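Local coordinates for protein esterase LipW (Mycobacterium marinum, PDB 3QH4) that probably hydrolyses ester bonds as a strictly substrate-selective mycobacterial esterase of the alpha/beta hydrolase fold, at residues L247-R261 and V276-F290. Sequence-based numbering, arbitrary orientation.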
ATOM      1  N   LEU A 247      13.427   6.238 -11.570  1.00  8.35           N
ATOM      2  CA  LEU A 247      12.723   5.527 -10.497  1.00  8.19           C
ATOM      3  C   LEU A 247      13.034   4.027 -10.548  1.00  8.44           C
ATOM      4  O   LEU A 247      13.402   3.505 -11.618  1.00  8.47           O
ATOM      5  CB  LEU A 247      11.214   5.775 -10.581  1.00  7.02           C
ATOM      6  CG  LEU A 247      10.810   7.223 -10.290  1.00  8.50           C
ATOM      7  CD1 LEU A 247       9.305   7.420 -10.530  1.00  8.21           C
ATOM      8  CD2 LEU A 247      11.159   7.646  -8.832  1.00 13.57           C
ATOM      9  N   PRO A 248      12.930   3.337  -9.391  1.00  8.40           N
ATOM     10  CA  PRO A 248      13.225   1.905  -9.333  1.00  8.67           C
ATOM     11  C   PRO A 248      12.254   1.084 -10.177  1.00  8.51           C
ATOM     12  O   PRO A 248      11.088   1.480 -10.349  1.00  8.40           O
ATOM     13  CB  PRO A 248      13.060   1.534  -7.853  1.00  8.83           C
ATOM     14  CG  PRO A 248      12.653   2.762  -7.146  1.00 10.24           C
ATOM     15  CD  PRO A 248      12.534   3.899  -8.086  1.00  9.14           C
ATOM     16  N   ALA A 249      12.761  -0.037 -10.687  1.00  8.21           N
ATOM     17  CA  ALA A 249      11.929  -1.077 -11.278  1.00  7.23           C
ATOM     18  C   ALA A 249      10.665  -1.301 -10.443  1.00  6.52           C
ATOM     19  O   ALA A 249      10.699  -1.246  -9.207  1.00  5.80           O
ATOM     20  CB  ALA A 249      12.717  -2.347 -11.399  1.00  7.89           C
ATOM     21  N   THR A 250       9.551  -1.522 -11.133  1.00  5.15           N
ATOM     22  CA  THR A 250       8.223  -1.434 -10.512  1.00  4.85           C
ATOM     23  C   THR A 250       7.357  -2.654 -10.838  1.00  4.31           C
ATOM     24  O   THR A 250       7.434  -3.175 -11.970  1.00  4.34           O
ATOM     25  CB  THR A 250       7.519  -0.163 -11.047  1.00  5.20           C
ATOM     26  OG1 THR A 250       8.274   0.985 -10.639  1.00  6.15           O
ATOM     27  CG2 THR A 250       6.058  -0.018 -10.510  1.00  5.87           C
ATOM     28  N   LEU A 251       6.578  -3.112  -9.842  1.00  3.07           N
ATOM     29  CA  LEU A 251       5.406  -3.964 -10.077  1.00  2.98           C
ATOM     30  C   LEU A 251       4.226  -3.124  -9.659  1.00  3.25           C
ATOM     31  O   LEU A 251       4.187  -2.623  -8.530  1.00  4.29           O
ATOM     32  CB  LEU A 251       5.431  -5.249  -9.249  1.00  2.99           C
ATOM     33  CG  LEU A 251       4.103  -6.016  -9.294  1.00  4.68           C
ATOM     34  CD1 LEU A 251       3.807  -6.613 -10.716  1.00  4.19           C
ATOM     35  CD2 LEU A 251       4.137  -7.148  -8.240  1.00  5.23           C
ATOM     36  N   ILE A 252       3.265  -2.968 -10.568  1.00  2.87           N
ATOM     37  CA  ILE A 252       2.066  -2.190 -10.251  1.00  2.80           C
ATOM     38  C   ILE A 252       0.829  -2.982 -10.647  1.00  2.98           C
ATOM     39  O   ILE A 252       0.727  -3.470 -11.782  1.00  3.01           O
ATOM     40  CB  ILE A 252       2.162  -0.760 -10.887  1.00  2.93           C
ATOM     41  CG1 ILE A 252       0.922   0.079 -10.546  1.00  2.82           C
ATOM     42  CG2 ILE A 252       2.343  -0.813 -12.420  1.00  4.58           C
ATOM     43  CD1 ILE A 252       1.060   1.589 -10.984  1.00  4.07           C
ATOM     44  N   THR A 253      -0.135  -3.086  -9.725  1.00  2.99           N
ATOM     45  CA  THR A 253      -1.257  -3.991  -9.923  1.00  2.84           C
ATOM     46  C   THR A 253      -2.565  -3.278  -9.563  1.00  3.53           C
ATOM     47  O   THR A 253      -2.556  -2.315  -8.772  1.00  4.69           O
ATOM     48  CB  THR A 253      -1.089  -5.240  -9.018  1.00  3.18           C
ATOM     49  OG1 THR A 253      -0.814  -4.833  -7.663  1.00  3.33           O
ATOM     50  CG2 THR A 253       0.055  -6.135  -9.516  1.00  3.28           C
ATOM     51  N   CYS A 254      -3.689  -3.707 -10.154  1.00  3.63           N
ATOM     52  CA  CYS A 254      -4.983  -3.132  -9.762  1.00  3.40           C
ATOM     53  C   CYS A 254      -6.116  -3.988 -10.289  1.00  3.81           C
ATOM     54  O   CYS A 254      -5.979  -4.584 -11.356  1.00  3.87           O
ATOM     55  CB  CYS A 254      -5.103  -1.722 -10.366  1.00  2.74           C
ATOM     56  SG  CYS A 254      -6.362  -0.712  -9.543  1.00  4.14           S
ATOM     57  N   GLY A 255      -7.221  -4.070  -9.533  1.00  4.14           N
ATOM     58  CA  GLY A 255      -8.455  -4.698 -10.049  1.00  4.29           C
ATOM     59  C   GLY A 255      -9.086  -3.760 -11.069  1.00  4.98           C
ATOM     60  O   GLY A 255      -8.887  -2.560 -10.999  1.00  5.62           O
ATOM     61  N   GLU A 256      -9.865  -4.302 -12.007  1.00  3.87           N
ATOM     62  CA  GLU A 256     -10.438  -3.454 -13.059  1.00  4.36           C
ATOM     63  C   GLU A 256     -11.641  -2.657 -12.586  1.00  4.33           C
ATOM     64  O   GLU A 256     -11.970  -1.627 -13.191  1.00  4.65           O
ATOM     65  CB  GLU A 256     -10.809  -4.258 -14.309  1.00  5.42           C
ATOM     66  CG  GLU A 256     -11.926  -5.253 -14.063  1.00  6.27           C
ATOM     67  CD  GLU A 256     -12.479  -5.890 -15.332  1.00  6.83           C
ATOM     68  OE1 GLU A 256     -12.293  -5.312 -16.426  1.00  7.38           O
ATOM     69  OE2 GLU A 256     -13.115  -6.964 -15.221  1.00  6.64           O
ATOM     70  N   ILE A 257     -12.302  -3.121 -11.527  1.00  3.96           N
ATOM     71  CA  ILE A 257     -13.539  -2.442 -11.064  1.00  4.22           C
ATOM     72  C   ILE A 257     -13.168  -1.593  -9.861  1.00  3.76           C
ATOM     73  O   ILE A 257     -13.616  -1.818  -8.733  1.00  3.99           O
ATOM     74  CB  ILE A 257     -14.714  -3.464 -10.781  1.00  4.19           C
ATOM     75  CG1 ILE A 257     -14.917  -4.434 -11.957  1.00  5.39           C
ATOM     76  CG2 ILE A 257     -16.072  -2.752 -10.422  1.00  4.43           C
ATOM     77  CD1 ILE A 257     -15.161  -3.737 -13.305  1.00  6.94           C
ATOM     78  N   ASP A 258     -12.383  -0.559 -10.142  1.00  4.37           N
ATOM     79  CA  ASP A 258     -11.684   0.164  -9.074  1.00  3.57           C
ATOM     80  C   ASP A 258     -11.537   1.601  -9.574  1.00  3.29           C
ATOM     81  O   ASP A 258     -11.002   1.824 -10.674  1.00  4.62           O
ATOM     82  CB  ASP A 258     -10.317  -0.503  -8.849  1.00  3.02           C
ATOM     83  CG  ASP A 258      -9.516   0.127  -7.684  1.00  4.09           C
ATOM     84  OD1 ASP A 258      -9.644   1.339  -7.422  1.00  3.77           O
ATOM     85  OD2 ASP A 258      -8.711  -0.599  -7.049  1.00  5.60           O
ATOM     86  N   PRO A 259     -12.004   2.580  -8.787  1.00  4.16           N
ATOM     87  CA  PRO A 259     -11.828   3.964  -9.233  1.00  3.48           C
ATOM     88  C   PRO A 259     -10.376   4.346  -9.544  1.00  4.33           C
ATOM     89  O   PRO A 259     -10.173   5.238 -10.365  1.00  5.92           O
ATOM     90  CB  PRO A 259     -12.402   4.788  -8.057  1.00  3.85           C
ATOM     91  CG  PRO A 259     -12.121   3.885  -6.822  1.00  3.37           C
ATOM     92  CD  PRO A 259     -12.499   2.506  -7.392  1.00  3.27           C
ATOM     93  N   PHE A 260      -9.383   3.691  -8.926  1.00  4.08           N
ATOM     94  CA  PHE A 260      -7.977   4.048  -9.156  1.00  4.45           C
ATOM     95  C   PHE A 260      -7.392   3.387 -10.402  1.00  3.79           C
ATOM     96  O   PHE A 260      -6.249   3.622 -10.738  1.00  3.87           O
ATOM     97  CB  PHE A 260      -7.146   3.712  -7.920  1.00  3.15           C
ATOM     98  CG  PHE A 260      -7.670   4.384  -6.686  1.00  4.04           C
ATOM     99  CD1 PHE A 260      -7.655   5.777  -6.581  1.00  3.76           C
ATOM    100  CD2 PHE A 260      -8.216   3.633  -5.668  1.00  4.81           C
ATOM    101  CE1 PHE A 260      -8.221   6.403  -5.418  1.00  4.27           C
ATOM    102  CE2 PHE A 260      -8.758   4.243  -4.538  1.00  3.76           C
ATOM    103  CZ  PHE A 260      -8.753   5.612  -4.416  1.00  4.78           C
ATOM    104  N   ARG A 261      -8.203   2.619 -11.120  1.00  4.16           N
ATOM    105  CA  ARG A 261      -7.659   1.877 -12.260  1.00  4.25           C
ATOM    106  C   ARG A 261      -7.014   2.795 -13.296  1.00  4.51           C
ATOM    107  O   ARG A 261      -5.927   2.515 -13.787  1.00  4.00           O
ATOM    108  CB  ARG A 261      -8.778   1.067 -12.935  1.00  3.84           C
ATOM    109  CG  ARG A 261      -8.302   0.379 -14.231  1.00  7.83           C
ATOM    110  CD  ARG A 261      -9.514  -0.052 -15.024  1.00  7.48           C
ATOM    111  NE  ARG A 261     -10.228   1.050 -15.675  1.00  6.97           N
ATOM    112  CZ  ARG A 261     -11.510   0.971 -16.005  1.00  6.70           C
ATOM    113  NH1 ARG A 261     -12.222  -0.102 -15.657  1.00  6.12           N
ATOM    114  NH2 ARG A 261     -12.103   1.962 -16.659  1.00  7.04           N
ATOM    115  N   VAL A 276      11.635   3.135 -17.169  1.00  6.62           N
ATOM    116  CA  VAL A 276      11.627   2.343 -15.914  1.00  6.22           C
ATOM    117  C   VAL A 276      11.058   0.944 -16.220  1.00  5.69           C
ATOM    118  O   VAL A 276       9.996   0.847 -16.834  1.00  6.33           O
ATOM    119  CB  VAL A 276      10.749   3.012 -14.850  1.00  5.16           C
ATOM    120  CG1 VAL A 276      10.659   2.153 -13.571  1.00  5.55           C
ATOM    121  CG2 VAL A 276      11.294   4.441 -14.547  1.00  7.84           C
ATOM    122  N   SER A 277      11.776  -0.110 -15.814  1.00  5.68           N
ATOM    123  CA  SER A 277      11.309  -1.485 -16.045  1.00  6.11           C
ATOM    124  C   SER A 277      10.062  -1.684 -15.187  1.00  6.03           C
ATOM    125  O   SER A 277      10.106  -1.551 -13.962  1.00  5.04           O
ATOM    126  CB  SER A 277      12.373  -2.524 -15.697  1.00  6.65           C
ATOM    127  OG  SER A 277      11.864  -3.831 -15.933  1.00  7.16           O
ATOM    128  N   THR A 278       8.953  -1.994 -15.838  1.00  5.48           N
ATOM    129  CA  THR A 278       7.649  -2.028 -15.161  1.00  4.99           C
ATOM    130  C   THR A 278       6.889  -3.292 -15.524  1.00  4.47           C
ATOM    131  O   THR A 278       6.738  -3.644 -16.722  1.00  6.36           O
ATOM    132  CB  THR A 278       6.795  -0.776 -15.581  1.00  5.16           C
ATOM    133  OG1 THR A 278       7.551   0.404 -15.282  1.00  5.30           O
ATOM    134  CG2 THR A 278       5.476  -0.693 -14.757  1.00  6.50           C
ATOM    135  N   GLU A 279       6.424  -3.977 -14.485  1.00  3.74           N
ATOM    136  CA  GLU A 279       5.489  -5.093 -14.672  1.00  3.26           C
ATOM    137  C   GLU A 279       4.134  -4.574 -14.235  1.00  3.71           C
ATOM    138  O   GLU A 279       3.989  -4.024 -13.133  1.00  4.02           O
ATOM    139  CB  GLU A 279       5.936  -6.300 -13.839  1.00  3.80           C
ATOM    140  CG  GLU A 279       4.975  -7.485 -13.991  1.00  3.54           C
ATOM    141  CD  GLU A 279       5.603  -8.817 -13.626  1.00  7.77           C
ATOM    142  OE1 GLU A 279       6.403  -8.840 -12.685  1.00  8.93           O
ATOM    143  OE2 GLU A 279       5.302  -9.841 -14.290  1.00  8.98           O
ATOM    144  N   LEU A 280       3.129  -4.750 -15.088  1.00  3.12           N
ATOM    145  CA  LEU A 280       1.806  -4.211 -14.800  1.00  3.02           C
ATOM    146  C   LEU A 280       0.785  -5.320 -14.919  1.00  3.00           C
ATOM    147  O   LEU A 280       0.833  -6.088 -15.865  1.00  3.51           O
ATOM    148  CB  LEU A 280       1.453  -3.115 -15.818  1.00  3.08           C
ATOM    149  CG  LEU A 280      -0.024  -2.710 -15.968  1.00  3.69           C
ATOM    150  CD1 LEU A 280      -0.484  -1.961 -14.707  1.00  2.93           C
ATOM    151  CD2 LEU A 280      -0.204  -1.846 -17.234  1.00  3.83           C
ATOM    152  N   HIS A 281      -0.147  -5.383 -13.963  1.00  3.45           N
ATOM    153  CA  HIS A 281      -1.288  -6.295 -14.095  1.00  2.94           C
ATOM    154  C   HIS A 281      -2.610  -5.665 -13.705  1.00  3.71           C
ATOM    155  O   HIS A 281      -2.707  -5.038 -12.629  1.00  3.06           O
ATOM    156  CB  HIS A 281      -1.137  -7.553 -13.236  1.00  3.73           C
ATOM    157  CG  HIS A 281      -2.011  -8.667 -13.704  1.00  3.08           C
ATOM    158  ND1 HIS A 281      -1.596  -9.578 -14.644  1.00  3.97           N
ATOM    159  CD2 HIS A 281      -3.282  -9.003 -13.382  1.00  3.31           C
ATOM    160  CE1 HIS A 281      -2.568 -10.430 -14.890  1.00  4.11           C
ATOM    161  NE2 HIS A 281      -3.604 -10.107 -14.136  1.00  3.78           N
ATOM    162  N   ILE A 282      -3.613  -5.858 -14.563  1.00  3.44           N
ATOM    163  CA  ILE A 282      -4.987  -5.485 -14.219  1.00  2.97           C
ATOM    164  C   ILE A 282      -5.742  -6.806 -14.042  1.00  3.32           C
ATOM    165  O   ILE A 282      -5.802  -7.625 -14.953  1.00  3.40           O
ATOM    166  CB  ILE A 282      -5.669  -4.637 -15.335  1.00  3.65           C
ATOM    167  CG1 ILE A 282      -4.924  -3.309 -15.546  1.00  3.25           C
ATOM    168  CG2 ILE A 282      -7.167  -4.360 -14.969  1.00  4.06           C
ATOM    169  CD1 ILE A 282      -4.864  -2.418 -14.241  1.00  6.62           C
ATOM    170  N   PHE A 283      -6.333  -6.986 -12.860  1.00  2.97           N
ATOM    171  CA  PHE A 283      -7.057  -8.218 -12.541  1.00  4.56           C
ATOM    172  C   PHE A 283      -8.529  -8.039 -12.853  1.00  4.82           C
ATOM    173  O   PHE A 283      -9.148  -7.072 -12.390  1.00  5.23           O
ATOM    174  CB  PHE A 283      -6.895  -8.540 -11.043  1.00  4.37           C
ATOM    175  CG  PHE A 283      -5.509  -8.979 -10.689  1.00  2.95           C
ATOM    176  CD1 PHE A 283      -5.158 -10.344 -10.803  1.00  5.04           C
ATOM    177  CD2 PHE A 283      -4.569  -8.066 -10.243  1.00  4.33           C
ATOM    178  CE1 PHE A 283      -3.861 -10.773 -10.460  1.00  5.58           C
ATOM    179  CE2 PHE A 283      -3.240  -8.483  -9.930  1.00  5.90           C
ATOM    180  CZ  PHE A 283      -2.914  -9.850 -10.042  1.00  4.83           C
ATOM    181  N   PRO A 284      -9.091  -8.965 -13.636  1.00  5.16           N
ATOM    182  CA  PRO A 284     -10.496  -8.855 -14.110  1.00  4.93           C
ATOM    183  C   PRO A 284     -11.491  -9.145 -12.965  1.00  5.45           C
ATOM    184  O   PRO A 284     -11.156  -9.885 -12.034  1.00  5.10           O
ATOM    185  CB  PRO A 284     -10.562  -9.936 -15.211  1.00  5.63           C
ATOM    186  CG  PRO A 284      -9.597 -11.011 -14.748  1.00  6.03           C
ATOM    187  CD  PRO A 284      -8.456 -10.231 -14.053  1.00  6.07           C
ATOM    188  N   ARG A 285     -12.677  -8.542 -13.037  1.00  5.63           N
ATOM    189  CA  ARG A 285     -13.817  -8.866 -12.150  1.00  6.11           C
ATOM    190  C   ARG A 285     -13.505  -8.673 -10.649  1.00  5.73           C
ATOM    191  O   ARG A 285     -14.062  -9.349  -9.793  1.00  5.20           O
ATOM    192  CB  ARG A 285     -14.342 -10.274 -12.450  1.00  7.19           C
ATOM    193  CG  ARG A 285     -14.532 -10.558 -13.930  1.00  9.37           C
ATOM    194  CD  ARG A 285     -15.154 -11.939 -14.155  1.00 13.78           C
ATOM    195  NE  ARG A 285     -16.579 -11.944 -13.873  1.00 18.63           N
ATOM    196  CZ  ARG A 285     -17.298 -13.036 -13.588  1.00 20.47           C
ATOM    197  NH1 ARG A 285     -16.725 -14.238 -13.479  1.00 20.58           N
ATOM    198  NH2 ARG A 285     -18.600 -12.916 -13.394  1.00 19.63           N
ATOM    199  N   ALA A 286     -12.626  -7.709 -10.355  1.00  4.95           N
ATOM    200  CA  ALA A 286     -12.145  -7.443  -9.015  1.00  5.21           C
ATOM    201  C   ALA A 286     -12.245  -5.945  -8.673  1.00  6.25           C
ATOM    202  O   ALA A 286     -11.856  -5.096  -9.464  1.00  6.22           O
ATOM    203  CB  ALA A 286     -10.664  -7.924  -8.874  1.00  4.86           C
ATOM    204  N   CYS A 287     -12.745  -5.655  -7.472  1.00  6.33           N
ATOM    205  CA  CYS A 287     -12.869  -4.285  -6.937  1.00  5.73           C
ATOM    206  C   CYS A 287     -11.690  -3.933  -6.069  1.00  5.25           C
ATOM    207  O   CYS A 287     -10.865  -4.803  -5.742  1.00  5.17           O
ATOM    208  CB  CYS A 287     -14.179  -4.173  -6.120  1.00  6.25           C
ATOM    209  SG  CYS A 287     -14.209  -5.226  -4.633  1.00  7.67           S
ATOM    210  N   HIS A 288     -11.557  -2.657  -5.695  1.00  4.95           N
ATOM    211  CA  HIS A 288     -10.503  -2.291  -4.749  1.00  4.89           C
ATOM    212  C   HIS A 288     -10.581  -3.137  -3.481  1.00  5.32           C
ATOM    213  O   HIS A 288     -11.666  -3.352  -2.927  1.00  5.98           O
ATOM    214  CB  HIS A 288     -10.661  -0.827  -4.352  1.00  6.39           C
ATOM    215  CG  HIS A 288      -9.414  -0.232  -3.789  1.00  6.37           C
ATOM    216  ND1 HIS A 288      -8.347   0.113  -4.585  1.00  7.56           N
ATOM    217  CD2 HIS A 288      -9.070   0.110  -2.522  1.00 10.22           C
ATOM    218  CE1 HIS A 288      -7.390   0.646  -3.838  1.00  9.09           C
ATOM    219  NE2 HIS A 288      -7.813   0.671  -2.583  1.00  9.72           N
ATOM    220  N   GLY A 289      -9.438  -3.620  -3.036  1.00  4.97           N
ATOM    221  CA  GLY A 289      -9.343  -4.336  -1.776  1.00  5.08           C
ATOM    222  C   GLY A 289      -9.682  -5.806  -1.945  1.00  5.68           C
ATOM    223  O   GLY A 289      -9.888  -6.484  -0.939  1.00  5.93           O
ATOM    224  N   PHE A 290      -9.723  -6.308  -3.196  1.00  5.21           N
ATOM    225  CA  PHE A 290     -10.138  -7.713  -3.445  1.00  5.57           C
ATOM    226  C   PHE A 290      -9.347  -8.743  -2.641  1.00  6.22           C
ATOM    227  O   PHE A 290      -9.928  -9.706  -2.133  1.00  7.26           O
ATOM    228  CB  PHE A 290     -10.147  -8.069  -4.946  1.00  4.98           C
ATOM    229  CG  PHE A 290      -8.770  -8.073  -5.607  1.00  4.74           C
ATOM    230  CD1 PHE A 290      -8.283  -6.899  -6.202  1.00  4.82           C
ATOM    231  CD2 PHE A 290      -7.994  -9.254  -5.658  1.00  3.13           C
ATOM    232  CE1 PHE A 290      -7.047  -6.892  -6.852  1.00  4.83           C
ATOM    233  CE2 PHE A 290      -6.762  -9.262  -6.285  1.00  3.03           C
ATOM    234  CZ  PHE A 290      -6.277  -8.071  -6.880  1.00  4.85           C
TER
HETATM  235  O   HOH W   1     -13.604  -0.692  -6.090  1.00  4.67           O
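D258 OD2 accepts from H288 ND1 at 2.6 Å, a nearly straight bond (158° at the hydrogen). The oxygen lies close to the imidazole plane and is approached on its syn side, though 28° out of the carboxylate plane, with carboxylate and ring planes about perpendicular. With CB already directed at 276-290, the anti placement of CG relative to the backbone N (chi1 -177°) extends the carboxylate to the imidazole. Its other oxygen is also engaged: OD1 takes F260 N at 2.8 Å from above the carboxylate plane, a capping bond in the type I turn D258 to R261 that leads into helix 261-273. F260 then turns a ring edge toward one face of H288, an offset edge-to-face pair with centroids 5.2 Å apart. The other ring nitrogen, NE2, is hydrogen-bonded to S166 OG, so both ring nitrogens have partners.

D258 and H288 lie on loops that follow the parallel strands 250-255 and 278-283, the latter the outermost strand of the sheet, joined through helix 261-273 as a beta-alpha-beta unit. Backbone N-H groups of T250, I252, C254 and E256 donate to the carbonyl oxygens of S277, E279, H281 and F283, while those of T250, I252 and C254 accept from the N-H groups of E279, H281 and F283. Beyond the strands, I257 N reaches A286 O at 2.9 Å, and a water accepts from H288 N and donates to I257 O. At the corner, E256 OE2 receives R285 N at 2.7 Å on its anti side, and E256 O takes R261 NH1. T253 OG1 is occupied by H193 ND1.

With its carboxylate gripped at both oxygens, D258 probably helps fix the imidazole's rotation, with NE2 directed at S166; this chemistry is consistent with the Ser-His-Asp charge relay of alpha/beta hydrolases, S166 probably being the nucleophile.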